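Local structure of cysteine desulfurase (Thermococcus onnurineus, 5B89) at residues Asp125-Thr130 with Leu148-Glu153; Lys318-Thr323 with Ala392-Tyr397; Arg28-Leu33 with Pro49-Glu54. The protein probably catalyses the pyridoxal-phosphate-dependent removal of sulfur from L-cysteine, handing it to a sulfur carrier and releasing L-alanine. All blocks are in the same frame, centred on the assembly; numbering follows the deposited sequence.

Contact 1: Asp125-Thr130 with Leu148-Glu153; sequences DKIVTT and LGLKLE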
ATOM      1  N   ASP B 125     -22.863 -22.881  -0.261  1.00 20.25           N
ATOM      2  CA  ASP B 125     -23.368 -21.495  -0.312  1.00 19.76           C
ATOM      3  C   ASP B 125     -22.982 -20.937  -1.702  1.00 19.23           C
ATOM      4  O   ASP B 125     -22.072 -21.481  -2.346  1.00 20.86           O
ATOM      5  CB  ASP B 125     -22.745 -20.609   0.742  1.00 22.03           C
ATOM      6  CG  ASP B 125     -23.317 -20.780   2.128  1.00 27.98           C
ATOM      7  OD1 ASP B 125     -24.353 -21.506   2.265  1.00 29.95           O
ATOM      8  OD2 ASP B 125     -22.742 -20.151   3.080  1.00 26.26           O
ATOM      9  N   LYS B 126     -23.701 -19.913  -2.064  1.00 19.67           N
ATOM     10  CA  LYS B 126     -23.612 -19.299  -3.349  1.00 19.37           C
ATOM     11  C   LYS B 126     -23.120 -17.868  -3.347  1.00 16.66           C
ATOM     12  O   LYS B 126     -23.558 -17.092  -2.587  1.00 19.01           O
ATOM     13  CB  LYS B 126     -25.013 -19.320  -3.979  1.00 18.71           C
ATOM     14  CG  LYS B 126     -25.142 -18.746  -5.376  1.00 20.43           C
ATOM     15  CD  LYS B 126     -26.464 -19.047  -6.046  1.00 21.73           C
ATOM     16  CE  LYS B 126     -27.630 -18.554  -5.264  1.00 23.05           C
ATOM     17  NZ  LYS B 126     -28.843 -18.581  -6.083  1.00 22.10           N
ATOM     18  N   ILE B 127     -22.233 -17.600  -4.284  1.00 16.29           N
ATOM     19  CA  ILE B 127     -21.709 -16.253  -4.537  1.00 15.71           C
ATOM     20  C   ILE B 127     -22.118 -15.909  -5.960  1.00 14.73           C
ATOM     21  O   ILE B 127     -21.971 -16.699  -6.786  1.00 16.99           O
ATOM     22  CB  ILE B 127     -20.205 -16.185  -4.415  1.00 16.04           C
ATOM     23  CG1 ILE B 127     -19.805 -16.383  -2.970  1.00 19.94           C
ATOM     24  CG2 ILE B 127     -19.670 -14.813  -4.825  1.00 16.25           C
ATOM     25  CD1 ILE B 127     -18.340 -16.616  -2.811  1.00 19.64           C
ATOM     26  N   VAL B 128     -22.647 -14.715  -6.164  1.00 15.08           N
ATOM     27  CA  VAL B 128     -23.089 -14.262  -7.500  1.00 14.87           C
ATOM     28  C   VAL B 128     -22.222 -13.053  -7.902  1.00 16.87           C
ATOM     29  O   VAL B 128     -22.077 -12.163  -7.104  1.00 17.63           O
ATOM     30  CB  VAL B 128     -24.521 -13.921  -7.523  1.00 16.20           C
ATOM     31  CG1 VAL B 128     -25.013 -13.332  -8.846  1.00 18.62           C
ATOM     32  CG2 VAL B 128     -25.361 -15.160  -7.130  1.00 18.38           C
ATOM     33  N   THR B 129     -21.792 -13.050  -9.168  1.00 16.44           N
ATOM     34  CA  THR B 129     -21.122 -11.882  -9.716  1.00 16.77           C
ATOM     35  C   THR B 129     -21.545 -11.726 -11.160  1.00 18.79           C
ATOM     36  O   THR B 129     -22.424 -12.384 -11.617  1.00 16.54           O
ATOM     37  CB  THR B 129     -19.639 -12.024  -9.483  1.00 19.50           C
ATOM     38  OG1 THR B 129     -18.985 -10.822  -9.886  1.00 19.84           O
ATOM     39  CG2 THR B 129     -19.050 -13.076 -10.375  1.00 20.72           C
ATOM     40  N   THR B 130     -20.917 -10.797 -11.873  1.00 20.49           N
ATOM     41  CA  THR B 130     -21.169 -10.572 -13.319  1.00 18.91           C
ATOM     42  C   THR B 130     -20.153 -11.362 -14.124  1.00 19.38           C
ATOM     43  O   THR B 130     -19.077 -11.638 -13.674  1.00 20.68           O
ATOM     44  CB  THR B 130     -21.175  -9.081 -13.730  1.00 21.17           C
ATOM     45  OG1 THR B 130     -19.821  -8.646 -13.977  1.00 18.58           O
ATOM     46  CG2 THR B 130     -21.806  -8.205 -12.789  1.00 19.77           C
ATOM     47  N   LEU B 148     -13.635 -23.744  -0.363  1.00 22.57           N
ATOM     48  CA  LEU B 148     -14.722 -24.079   0.499  1.00 23.63           C
ATOM     49  C   LEU B 148     -15.865 -24.837  -0.117  1.00 23.62           C
ATOM     50  O   LEU B 148     -16.741 -25.171   0.569  1.00 25.24           O
ATOM     51  CB  LEU B 148     -15.268 -22.810   1.137  1.00 25.42           C
ATOM     52  CG  LEU B 148     -14.199 -21.955   1.797  1.00 32.03           C
ATOM     53  CD1 LEU B 148     -14.644 -20.608   2.296  1.00 29.86           C
ATOM     54  CD2 LEU B 148     -13.434 -22.719   2.837  1.00 31.39           C
ATOM     55  N   GLY B 149     -15.834 -25.089  -1.406  1.00 22.87           N
ATOM     56  CA  GLY B 149     -16.898 -25.821  -2.072  1.00 23.08           C
ATOM     57  C   GLY B 149     -18.152 -24.999  -2.279  1.00 23.95           C
ATOM     58  O   GLY B 149     -19.183 -25.424  -2.001  1.00 22.53           O
ATOM     59  N   LEU B 150     -18.006 -23.777  -2.763  1.00 18.31           N
ATOM     60  CA  LEU B 150     -19.117 -22.900  -2.947  1.00 20.72           C
ATOM     61  C   LEU B 150     -19.541 -22.915  -4.397  1.00 16.39           C
ATOM     62  O   LEU B 150     -18.753 -23.283  -5.258  1.00 21.80           O
ATOM     63  CB  LEU B 150     -18.737 -21.426  -2.583  1.00 21.09           C
ATOM     64  CG  LEU B 150     -18.017 -21.306  -1.260  1.00 20.42           C
ATOM     65  CD1 LEU B 150     -17.715 -19.835  -1.000  1.00 20.57           C
ATOM     66  CD2 LEU B 150     -18.845 -21.925  -0.122  1.00 20.48           C
ATOM     67  N   LYS B 151     -20.728 -22.413  -4.632  1.00 18.71           N
ATOM     68  CA  LYS B 151     -21.227 -22.220  -5.950  1.00 18.85           C
ATOM     69  C   LYS B 151     -20.927 -20.760  -6.355  1.00 20.45           C
ATOM     70  O   LYS B 151     -21.280 -19.900  -5.653  1.00 21.74           O
ATOM     71  CB  LYS B 151     -22.712 -22.371  -5.956  1.00 23.39           C
ATOM     72  CG  LYS B 151     -23.172 -23.798  -5.743  1.00 28.89           C
ATOM     73  CD  LYS B 151     -24.665 -23.824  -5.537  1.00 34.47           C
ATOM     74  CE  LYS B 151     -25.174 -25.219  -5.214  1.00 41.18           C
ATOM     75  NZ  LYS B 151     -25.403 -25.410  -3.764  1.00 42.00           N
ATOM     76  N   LEU B 152     -20.292 -20.554  -7.490  1.00 21.27           N
ATOM     77  CA  LEU B 152     -19.996 -19.218  -8.006  1.00 16.75           C
ATOM     78  C   LEU B 152     -20.799 -19.098  -9.288  1.00 18.17           C
ATOM     79  O   LEU B 152     -20.524 -19.779 -10.213  1.00 21.06           O
ATOM     80  CB  LEU B 152     -18.509 -19.049  -8.268  1.00 17.95           C
ATOM     81  CG  LEU B 152     -18.104 -17.683  -8.840  1.00 18.66           C
ATOM     82  CD1 LEU B 152     -18.578 -16.554  -7.948  1.00 18.03           C
ATOM     83  CD2 LEU B 152     -16.611 -17.597  -9.090  1.00 21.76           C
ATOM     84  N   GLU B 153     -21.817 -18.261  -9.280  1.00 18.95           N
ATOM     85  CA  GLU B 153     -22.679 -18.081 -10.413  1.00 18.09           C
ATOM     86  C   GLU B 153     -22.506 -16.701 -11.010  1.00 18.18           C
ATOM     87  O   GLU B 153     -22.201 -15.719 -10.328  1.00 20.03           O
ATOM     88  CB  GLU B 153     -24.079 -18.334 -10.001  1.00 21.75           C
ATOM     89  CG  GLU B 153     -24.177 -19.856  -9.718  1.00 28.17           C
ATOM     90  CD  GLU B 153     -25.585 -20.357  -9.410  1.00 33.40           C
ATOM     91  OE1 GLU B 153     -26.585 -19.650  -9.720  1.00 30.95           O
ATOM     92  OE2 GLU B 153     -25.626 -21.492  -8.814  1.00 35.01           O
TER
HETATM   93  O   HOH W   1     -28.913 -19.393  -8.913  1.00 34.16           O
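Lys126 and Glu153 are brought together by unlike first torsions: CG of Lys126 stands opposite its backbone N (chi1 -178°), whereas CG of Glu153 lies beside its own N and opposite the carbonyl carbon (chi1 -69°). The two belong to neighbouring parallel strands of a beta-alpha-beta unit, strand 126-129, helix 139-148 and strand 151-154, at the edge of the seven-stranded mixed sheet that forms the core of the large domain in fold-type I pyridoxal-phosphate enzymes. Four backbone hydrogen bonds join the strands. Lys151 N gives to Asp125 O at 2.8 Å, and Lys151 O then receives Ile127 N, also at 2.8 Å. One step on, Ile127 O takes Glu153 N, and Glu153 O takes Thr129 N.

The face with Ile127 and Leu152 is apolar. Leu152 lays CD1 3.7 Å from CG2 of Ile127, while the other branch of that isoleucine runs to CD1, 3.7 Å from CD1 of Leu150. Leu150 and Leu152 also rest on Ala145 and Gln142, respectively, of helix 139-148, the connection that crosses this face. Beyond them, OG1 of Thr129 is hydrogen-bonded to Ala179 O on strand 177-181, the next strand inward.

On the other face, Lys126 is bent at chi3 (58°), and its CD comes to 3.7 Å from the carboxylate carbon CD of Glu153. The amine also gives hydrogen bonds to the carbonyls of Lys171 and Lys173. The charges of Lys126 and Glu153 stop short of a salt bridge, NZ and OE1 being 4.4 Å apart, and a water links them. This water accepts from Lys126 NZ at 2.9 Å and donates to Glu153 OE1.

Contact 2: Lys318-Thr323 with Ala392-Tyr397; sequences KLVKRT and ASFHVY
Phe394 meets helix 309-329 from its first side-chain carbon onward: its CB touches CD1 of Leu319 at 3.8 Å. Past CB the ring begins under the same leucine, whose CB stands over the middle of one face, 4.0 Å from the centroid and 13° off the normal, a CH-pi contact. Along one side of the ring, CD2 and CE2 have CG2 of Val320 at their edge, near the ring plane and 4.0 Å from CD2. Phe394 directly follows strand 389-393 of the four-stranded sheet of the small domain, and its ring joins that strand end to helix 309-329; Phe40 meets the ring edge-to-face. At the far end, CZ lies 3.4 Å from OG1 of Thr323, which approaches obliquely. That hydroxyl is fixed by donating to Leu319 O at 2.8 Å, reaching it 38° out of the carbonyl plane and from the face opposite the one used by Thr323 N. An alanine at Phe394 would keep only CB, and is likely to open a gap beneath Leu319 and beside Val320. Val403 of helix 400-415 touches both Leu319 and Thr323.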
ATOM      1  N   LYS B 318     -19.892  13.887 -23.530  1.00 12.78           N
ATOM      2  CA  LYS B 318     -19.651  14.576 -24.796  1.00 12.82           C
ATOM      3  C   LYS B 318     -18.526  13.914 -25.539  1.00 13.00           C
ATOM      4  O   LYS B 318     -18.571  13.761 -26.713  1.00 15.33           O
ATOM      5  CB  LYS B 318     -19.320  16.063 -24.603  1.00 14.40           C
ATOM      6  CG  LYS B 318     -20.414  16.952 -24.070  1.00 17.86           C
ATOM      7  CD  LYS B 318     -19.942  18.378 -23.907  1.00 22.00           C
ATOM      8  CE  LYS B 318     -20.899  19.198 -23.090  1.00 28.62           C
ATOM      9  NZ  LYS B 318     -20.445  20.579 -22.763  1.00 33.87           N
ATOM     10  N   LEU B 319     -17.481  13.546 -24.811  1.00 11.38           N
ATOM     11  CA  LEU B 319     -16.383  12.882 -25.460  1.00 11.88           C
ATOM     12  C   LEU B 319     -16.675  11.525 -26.033  1.00 12.05           C
ATOM     13  O   LEU B 319     -16.370  11.174 -27.126  1.00 13.39           O
ATOM     14  CB  LEU B 319     -15.146  12.818 -24.466  1.00 13.44           C
ATOM     15  CG  LEU B 319     -14.712  14.093 -23.848  1.00 13.34           C
ATOM     16  CD1 LEU B 319     -13.699  13.806 -22.711  1.00 14.59           C
ATOM     17  CD2 LEU B 319     -14.039  14.983 -24.920  1.00 16.01           C
ATOM     18  N   VAL B 320     -17.445  10.689 -25.268  1.00 11.48           N
ATOM     19  CA  VAL B 320     -17.900   9.387 -25.758  1.00 12.60           C
ATOM     20  C   VAL B 320     -18.839   9.508 -26.973  1.00 12.16           C
ATOM     21  O   VAL B 320     -18.725   8.706 -27.870  1.00 13.52           O
ATOM     22  CB  VAL B 320     -18.596   8.659 -24.565  1.00 13.28           C
ATOM     23  CG1 VAL B 320     -19.222   7.422 -25.016  1.00 14.90           C
ATOM     24  CG2 VAL B 320     -17.570   8.360 -23.453  1.00 13.51           C
ATOM     25  N   LYS B 321     -19.742  10.447 -26.891  1.00 12.60           N
ATOM     26  CA  LYS B 321     -20.702  10.670 -27.961  1.00 13.18           C
ATOM     27  C   LYS B 321     -19.977  10.998 -29.270  1.00 15.41           C
ATOM     28  O   LYS B 321     -20.252  10.385 -30.266  1.00 15.23           O
ATOM     29  CB  LYS B 321     -21.693  11.754 -27.579  1.00 15.66           C
ATOM     30  CG  LYS B 321     -22.885  11.878 -28.528  1.00 15.55           C
ATOM     31  CD  LYS B 321     -23.829  12.967 -28.117  1.00 15.86           C
ATOM     32  CE  LYS B 321     -25.021  12.914 -29.070  1.00 18.31           C
ATOM     33  NZ  LYS B 321     -24.769  13.459 -30.410  1.00 19.37           N
ATOM     34  N   ARG B 322     -19.021  11.923 -29.229  1.00 13.77           N
ATOM     35  CA  ARG B 322     -18.291  12.231 -30.458  1.00 15.41           C
ATOM     36  C   ARG B 322     -17.367  11.109 -30.915  1.00 14.91           C
ATOM     37  O   ARG B 322     -17.288  10.845 -32.050  1.00 14.85           O
ATOM     38  CB  ARG B 322     -17.586  13.572 -30.362  1.00 17.24           C
ATOM     39  CG  ARG B 322     -16.792  13.932 -31.606  1.00 16.62           C
ATOM     40  CD  ARG B 322     -17.714  14.096 -32.809  1.00 18.36           C
ATOM     41  NE  ARG B 322     -16.891  14.463 -33.944  1.00 18.80           N
ATOM     42  CZ  ARG B 322     -16.888  13.864 -35.099  1.00 21.48           C
ATOM     43  NH1 ARG B 322     -17.707  12.902 -35.339  1.00 24.22           N
ATOM     44  NH2 ARG B 322     -16.038  14.238 -36.030  1.00 19.95           N
ATOM     45  N   THR B 323     -16.687  10.437 -29.984  1.00 13.36           N
ATOM     46  CA  THR B 323     -15.854   9.353 -30.337  1.00 14.32           C
ATOM     47  C   THR B 323     -16.581   8.240 -31.052  1.00 13.83           C
ATOM     48  O   THR B 323     -16.150   7.764 -32.073  1.00 15.55           O
ATOM     49  CB  THR B 323     -15.034   8.742 -29.093  1.00 14.33           C
ATOM     50  OG1 THR B 323     -14.280   9.853 -28.540  1.00 13.81           O
ATOM     51  CG2 THR B 323     -14.181   7.681 -29.484  1.00 15.99           C
ATOM     52  N   ALA B 392      -9.731   3.659 -25.469  1.00 13.12           N
ATOM     53  CA  ALA B 392      -9.555   5.075 -25.220  1.00 12.36           C
ATOM     54  C   ALA B 392     -10.476   5.395 -24.038  1.00 13.90           C
ATOM     55  O   ALA B 392     -11.587   5.042 -24.048  1.00 15.24           O
ATOM     56  CB  ALA B 392      -9.926   5.907 -26.415  1.00 14.71           C
ATOM     57  N   SER B 393      -9.972   6.042 -23.019  1.00 12.40           N
ATOM     58  CA  SER B 393     -10.734   6.341 -21.836  1.00 14.33           C
ATOM     59  C   SER B 393     -10.392   7.738 -21.376  1.00 12.95           C
ATOM     60  O   SER B 393      -9.290   8.195 -21.492  1.00 14.69           O
ATOM     61  CB  SER B 393     -10.478   5.320 -20.749  1.00 14.85           C
ATOM     62  OG  SER B 393      -9.149   5.232 -20.510  1.00 13.95           O
ATOM     63  N   PHE B 394     -11.402   8.382 -20.848  1.00 10.96           N
ATOM     64  CA  PHE B 394     -11.376   9.779 -20.539  1.00 10.53           C
ATOM     65  C   PHE B 394     -11.553  10.261 -19.115  1.00 11.09           C
ATOM     66  O   PHE B 394     -11.985   9.543 -18.281  1.00 12.78           O
ATOM     67  CB  PHE B 394     -12.537  10.419 -21.329  1.00 11.94           C
ATOM     68  CG  PHE B 394     -12.603  10.045 -22.795  1.00 12.60           C
ATOM     69  CD1 PHE B 394     -11.611  10.383 -23.669  1.00 13.05           C
ATOM     70  CD2 PHE B 394     -13.730   9.409 -23.295  1.00 14.26           C
ATOM     71  CE1 PHE B 394     -11.707  10.047 -25.004  1.00 13.95           C
ATOM     72  CE2 PHE B 394     -13.822   9.069 -24.615  1.00 13.68           C
ATOM     73  CZ  PHE B 394     -12.812   9.393 -25.471  1.00 14.26           C
ATOM     74  N   HIS B 395     -11.222  11.532 -18.936  1.00  9.65           N
ATOM     75  CA  HIS B 395     -11.478  12.273 -17.731  1.00  9.77           C
ATOM     76  C   HIS B 395     -11.901  13.703 -18.152  1.00  9.74           C
ATOM     77  O   HIS B 395     -11.882  14.031 -19.267  1.00 10.74           O
ATOM     78  CB  HIS B 395     -10.360  12.265 -16.666  1.00 10.40           C
ATOM     79  CG  HIS B 395     -10.894  12.320 -15.272  1.00 11.10           C
ATOM     80  ND1 HIS B 395     -10.330  11.675 -14.191  1.00 13.32           N
ATOM     81  CD2 HIS B 395     -11.983  12.944 -14.805  1.00  8.33           C
ATOM     82  CE1 HIS B 395     -11.089  11.883 -13.130  1.00  8.32           C
ATOM     83  NE2 HIS B 395     -12.101  12.629 -13.491  1.00 13.52           N
ATOM     84  N   VAL B 396     -12.272  14.485 -17.167  1.00 10.70           N
ATOM     85  CA  VAL B 396     -12.772  15.840 -17.340  1.00 11.49           C
ATOM     86  C   VAL B 396     -11.831  16.795 -18.038  1.00 13.26           C
ATOM     87  O   VAL B 396     -12.259  17.746 -18.597  1.00 13.46           O
ATOM     88  CB  VAL B 396     -13.319  16.407 -16.002  1.00 11.91           C
ATOM     89  CG1 VAL B 396     -12.207  16.706 -15.029  1.00 11.86           C
ATOM     90  CG2 VAL B 396     -14.200  17.632 -16.228  1.00 12.94           C
ATOM     91  N   TYR B 397     -10.552  16.499 -17.976  1.00 11.72           N
ATOM     92  CA  TYR B 397      -9.521  17.301 -18.619  1.00 12.09           C
ATOM     93  C   TYR B 397      -9.316  17.008 -20.098  1.00 12.95           C
ATOM     94  O   TYR B 397      -8.666  17.707 -20.735  1.00 13.73           O
ATOM     95  CB  TYR B 397      -8.169  17.233 -17.863  1.00 12.81           C
ATOM     96  CG  TYR B 397      -7.734  15.858 -17.435  1.00 12.96           C
ATOM     97  CD1 TYR B 397      -7.261  14.953 -18.315  1.00 15.28           C
ATOM     98  CD2 TYR B 397      -7.814  15.503 -16.131  1.00 13.87           C
ATOM     99  CE1 TYR B 397      -6.872  13.710 -17.903  1.00 14.23           C
ATOM    100  CE2 TYR B 397      -7.447  14.266 -15.702  1.00 14.46           C
ATOM    101  CZ  TYR B 397      -6.984  13.390 -16.590  1.00 13.52           C
ATOM    102  OH  TYR B 397      -6.655  12.161 -16.101  1.00 16.51           O
TER

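Contact 3: Arg28-Leu33 with Pro49-Glu54; sequences RKDIPL and PKPVVE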
ATOM      1  N   ARG B  28      -6.974  21.482 -17.198  1.00 14.06           N
ATOM      2  CA  ARG B  28      -5.797  21.235 -18.002  1.00 13.30           C
ATOM      3  C   ARG B  28      -4.666  22.146 -17.561  1.00 13.15           C
ATOM      4  O   ARG B  28      -3.498  21.704 -17.626  1.00 14.25           O
ATOM      5  CB  ARG B  28      -6.069  21.419 -19.458  1.00 13.94           C
ATOM      6  CG  ARG B  28      -7.058  20.400 -20.054  1.00 13.46           C
ATOM      7  CD  ARG B  28      -7.492  20.786 -21.443  1.00 14.73           C
ATOM      8  NE  ARG B  28      -6.433  20.680 -22.421  1.00 14.01           N
ATOM      9  CZ  ARG B  28      -6.054  19.598 -23.034  1.00 14.59           C
ATOM     10  NH1 ARG B  28      -6.561  18.390 -22.798  1.00 14.18           N
ATOM     11  NH2 ARG B  28      -5.054  19.600 -23.932  1.00 17.43           N
ATOM     12  N   LYS B  29      -4.959  23.327 -17.098  1.00 14.91           N
ATOM     13  CA  LYS B  29      -3.903  24.220 -16.642  1.00 17.11           C
ATOM     14  C   LYS B  29      -3.131  23.717 -15.455  1.00 17.95           C
ATOM     15  O   LYS B  29      -2.094  24.188 -15.208  1.00 18.48           O
ATOM     16  CB  LYS B  29      -4.457  25.563 -16.228  1.00 22.67           C
ATOM     17  CG  LYS B  29      -4.876  26.436 -17.351  1.00 31.02           C
ATOM     18  CD  LYS B  29      -5.637  27.611 -16.777  1.00 36.36           C
ATOM     19  CE  LYS B  29      -4.817  28.866 -16.830  1.00 44.00           C
ATOM     20  NZ  LYS B  29      -4.765  29.310 -18.243  1.00 52.44           N
ATOM     21  N   ASP B  30      -3.683  22.767 -14.723  1.00 13.51           N
ATOM     22  CA  ASP B  30      -3.022  22.196 -13.578  1.00 14.36           C
ATOM     23  C   ASP B  30      -2.306  20.863 -13.868  1.00 13.62           C
ATOM     24  O   ASP B  30      -1.758  20.300 -12.978  1.00 14.44           O
ATOM     25  CB  ASP B  30      -4.020  21.897 -12.468  1.00 13.90           C
ATOM     26  CG  ASP B  30      -4.600  23.143 -11.836  1.00 18.26           C
ATOM     27  OD1 ASP B  30      -3.955  24.150 -11.843  1.00 20.89           O
ATOM     28  OD2 ASP B  30      -5.713  23.093 -11.372  1.00 18.53           O
ATOM     29  N   ILE B  31      -2.336  20.413 -15.104  1.00 11.26           N
ATOM     30  CA  ILE B  31      -1.759  19.129 -15.510  1.00 13.67           C
ATOM     31  C   ILE B  31      -0.819  19.325 -16.704  1.00 14.15           C
ATOM     32  O   ILE B  31      -1.231  19.334 -17.810  1.00 13.85           O
ATOM     33  CB  ILE B  31      -2.873  18.129 -15.877  1.00 14.75           C
ATOM     34  CG1 ILE B  31      -3.869  18.010 -14.713  1.00 14.39           C
ATOM     35  CG2 ILE B  31      -2.285  16.770 -16.160  1.00 12.75           C
ATOM     36  CD1 ILE B  31      -5.160  17.313 -15.057  1.00 14.80           C
ATOM     37  N   PRO B  32       0.461  19.464 -16.420  1.00 13.41           N
ATOM     38  CA  PRO B  32       1.382  19.750 -17.485  1.00 14.28           C
ATOM     39  C   PRO B  32       1.431  18.749 -18.567  1.00 13.67           C
ATOM     40  O   PRO B  32       1.631  19.082 -19.770  1.00 14.54           O
ATOM     41  CB  PRO B  32       2.779  19.707 -16.770  1.00 18.34           C
ATOM     42  CG  PRO B  32       2.464  20.016 -15.393  1.00 18.12           C
ATOM     43  CD  PRO B  32       1.061  19.598 -15.091  1.00 14.91           C
ATOM     44  N   LEU B  33       1.244  17.446 -18.301  1.00 12.16           N
ATOM     45  CA  LEU B  33       1.229  16.470 -19.378  1.00 12.92           C
ATOM     46  C   LEU B  33       0.161  16.683 -20.467  1.00 12.27           C
ATOM     47  O   LEU B  33       0.380  16.172 -21.543  1.00 13.92           O
ATOM     48  CB  LEU B  33       1.152  15.037 -18.821  1.00 14.04           C
ATOM     49  CG  LEU B  33       2.509  14.529 -18.385  1.00 13.81           C
ATOM     50  CD1 LEU B  33       2.336  13.286 -17.412  1.00 14.46           C
ATOM     51  CD2 LEU B  33       3.338  14.101 -19.596  1.00 14.51           C
ATOM     52  N   PRO B  49      -3.164  16.323 -10.949  1.00 11.39           N
ATOM     53  CA  PRO B  49      -3.018  17.797 -10.941  1.00 12.98           C
ATOM     54  C   PRO B  49      -1.939  18.227  -9.948  1.00 13.05           C
ATOM     55  O   PRO B  49      -1.731  17.659  -8.890  1.00 12.06           O
ATOM     56  CB  PRO B  49      -4.391  18.250 -10.487  1.00 15.20           C
ATOM     57  CG  PRO B  49      -5.229  17.066 -10.267  1.00 18.01           C
ATOM     58  CD  PRO B  49      -4.442  15.830 -10.459  1.00 13.76           C
ATOM     59  N   LYS B  50      -1.390  19.390 -10.253  1.00 12.99           N
ATOM     60  CA  LYS B  50      -0.365  19.959  -9.367  1.00 14.55           C
ATOM     61  C   LYS B  50      -0.761  20.145  -7.985  1.00 14.47           C
ATOM     62  O   LYS B  50      -0.003  19.897  -7.064  1.00 14.91           O
ATOM     63  CB  LYS B  50       0.152  21.277  -9.957  1.00 16.95           C
ATOM     64  CG  LYS B  50       1.024  21.024 -11.106  1.00 20.61           C
ATOM     65  CD  LYS B  50       1.386  22.350 -11.828  1.00 28.60           C
ATOM     66  CE  LYS B  50       2.046  23.349 -10.914  1.00 37.40           C
ATOM     67  NZ  LYS B  50       3.464  22.999 -10.711  1.00 47.92           N
ATOM     68  N   PRO B  51      -1.990  20.558  -7.698  1.00 12.92           N
ATOM     69  CA  PRO B  51      -2.361  20.715  -6.298  1.00 15.07           C
ATOM     70  C   PRO B  51      -2.327  19.428  -5.456  1.00 13.32           C
ATOM     71  O   PRO B  51      -2.141  19.482  -4.308  1.00 15.72           O
ATOM     72  CB  PRO B  51      -3.786  21.258  -6.369  1.00 18.21           C
ATOM     73  CG  PRO B  51      -3.821  21.999  -7.636  1.00 19.16           C
ATOM     74  CD  PRO B  51      -2.951  21.229  -8.584  1.00 15.41           C
ATOM     75  N   VAL B  52      -2.496  18.284  -6.076  1.00 13.19           N
ATOM     76  CA  VAL B  52      -2.446  17.033  -5.369  1.00 13.24           C
ATOM     77  C   VAL B  52      -0.963  16.725  -5.010  1.00 11.43           C
ATOM     78  O   VAL B  52      -0.656  16.329  -3.960  1.00 11.95           O
ATOM     79  CB  VAL B  52      -3.068  15.926  -6.209  1.00 13.67           C
ATOM     80  CG1 VAL B  52      -2.755  14.573  -5.610  1.00 16.09           C
ATOM     81  CG2 VAL B  52      -4.585  16.164  -6.353  1.00 13.75           C
ATOM     82  N   VAL B  53      -0.091  16.981  -5.958  1.00 11.11           N
ATOM     83  CA  VAL B  53       1.331  16.815  -5.740  1.00 11.04           C
ATOM     84  C   VAL B  53       1.800  17.770  -4.629  1.00 12.64           C
ATOM     85  O   VAL B  53       2.485  17.351  -3.779  1.00 13.10           O
ATOM     86  CB  VAL B  53       2.126  17.012  -7.037  1.00 12.63           C
ATOM     87  CG1 VAL B  53       3.625  16.911  -6.774  1.00 14.69           C
ATOM     88  CG2 VAL B  53       1.720  15.971  -8.028  1.00 13.54           C
ATOM     89  N   GLU B  54       1.351  19.023  -4.667  1.00 12.81           N
ATOM     90  CA  GLU B  54       1.663  19.985  -3.666  1.00 13.84           C
ATOM     91  C   GLU B  54       1.253  19.599  -2.298  1.00 13.19           C
ATOM     92  O   GLU B  54       1.975  19.729  -1.261  1.00 14.79           O
ATOM     93  CB  GLU B  54       1.192  21.343  -4.072  1.00 16.26           C
ATOM     94  CG  GLU B  54       1.850  21.896  -5.329  1.00 22.35           C
ATOM     95  CD  GLU B  54       1.184  23.060  -6.096  1.00 30.02           C
ATOM     96  OE1 GLU B  54       0.069  23.476  -5.719  1.00 43.05           O
ATOM     97  OE2 GLU B  54       1.809  23.452  -7.126  1.00 37.22           O
TER
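Asp30 and Pro51 set their side chains at about a right angle, CB of the aspartate lying 4.1 Å from CD of the proline ring. With CG beside its own backbone N (chi1 -69°), the carboxylate carbon CG of Asp30 comes as near to CD of Pro51 as its CB does, and its OD2 is hydrogen-bonded to the hydroxyl of Tyr303 in helix 291-307. Tyr303 touches the rings of Pro49 and Pro51 as well, so one tyrosine reaches both segments.

Pro49 comes in beside Pro51, its CB 4.2 Å from CB of Asp30. Ile31 approaches the same proline with its longer branch, CG1 coming to 3.9 Å from CA of Pro49, and the side chain of Ile31 also touches Leu47 and Tyr397.

The arrangement joins a type I beta turn, Arg28 to Ile31, to the beginning of helix 50-62, with Pro49 at the N-cap position. Asp30 O receives the N-H of Lys50 at 2.9 Å, in the carbonyl plane. It thereby satisfies an amide of the first helical turn that has no preceding turn to serve it; Pro51, next along, has no N-H to offer, and Val52 N is taken by Pro49 O.

Lys50 lies alongside the same carbonyl, its CG 3.4 Å from Asp30 O, and the same CG is 4.2 Å from CD of Pro32. Bends at chi3 (57°) and chi4 (78°) then fold the chain away from the turn, bringing NZ to 4.0 Å from OE2 of Glu54 in a long salt bridge one helical turn on. Lys50 also packs against Leu61 of the second subunit, and Val53 against Asp57 of that subunit, which places this helix start at the dimer interface.

Along the chain the order is contact 3, contact 1, contact 2, each closing before the next opens. Contacts 2 and 3 are neighbours, with centres about 20 Å apart, and they touch: Tyr397 O lies 3.0 Å from Arg28 NH1, probably a hydrogen bond. The N-terminal turn is thus tied to the loop after strand 389-393, with helix 291-307 contributing side chains near both. Contact 1 belongs to the separate seven-stranded sheet, its centre about 36 Å from that of contact 2 and 43 Å from that of contact 3, which lies on the opposite side of the chain's centre. Together they sample the edge of the large-domain sheet, the small domain and the dimer interface.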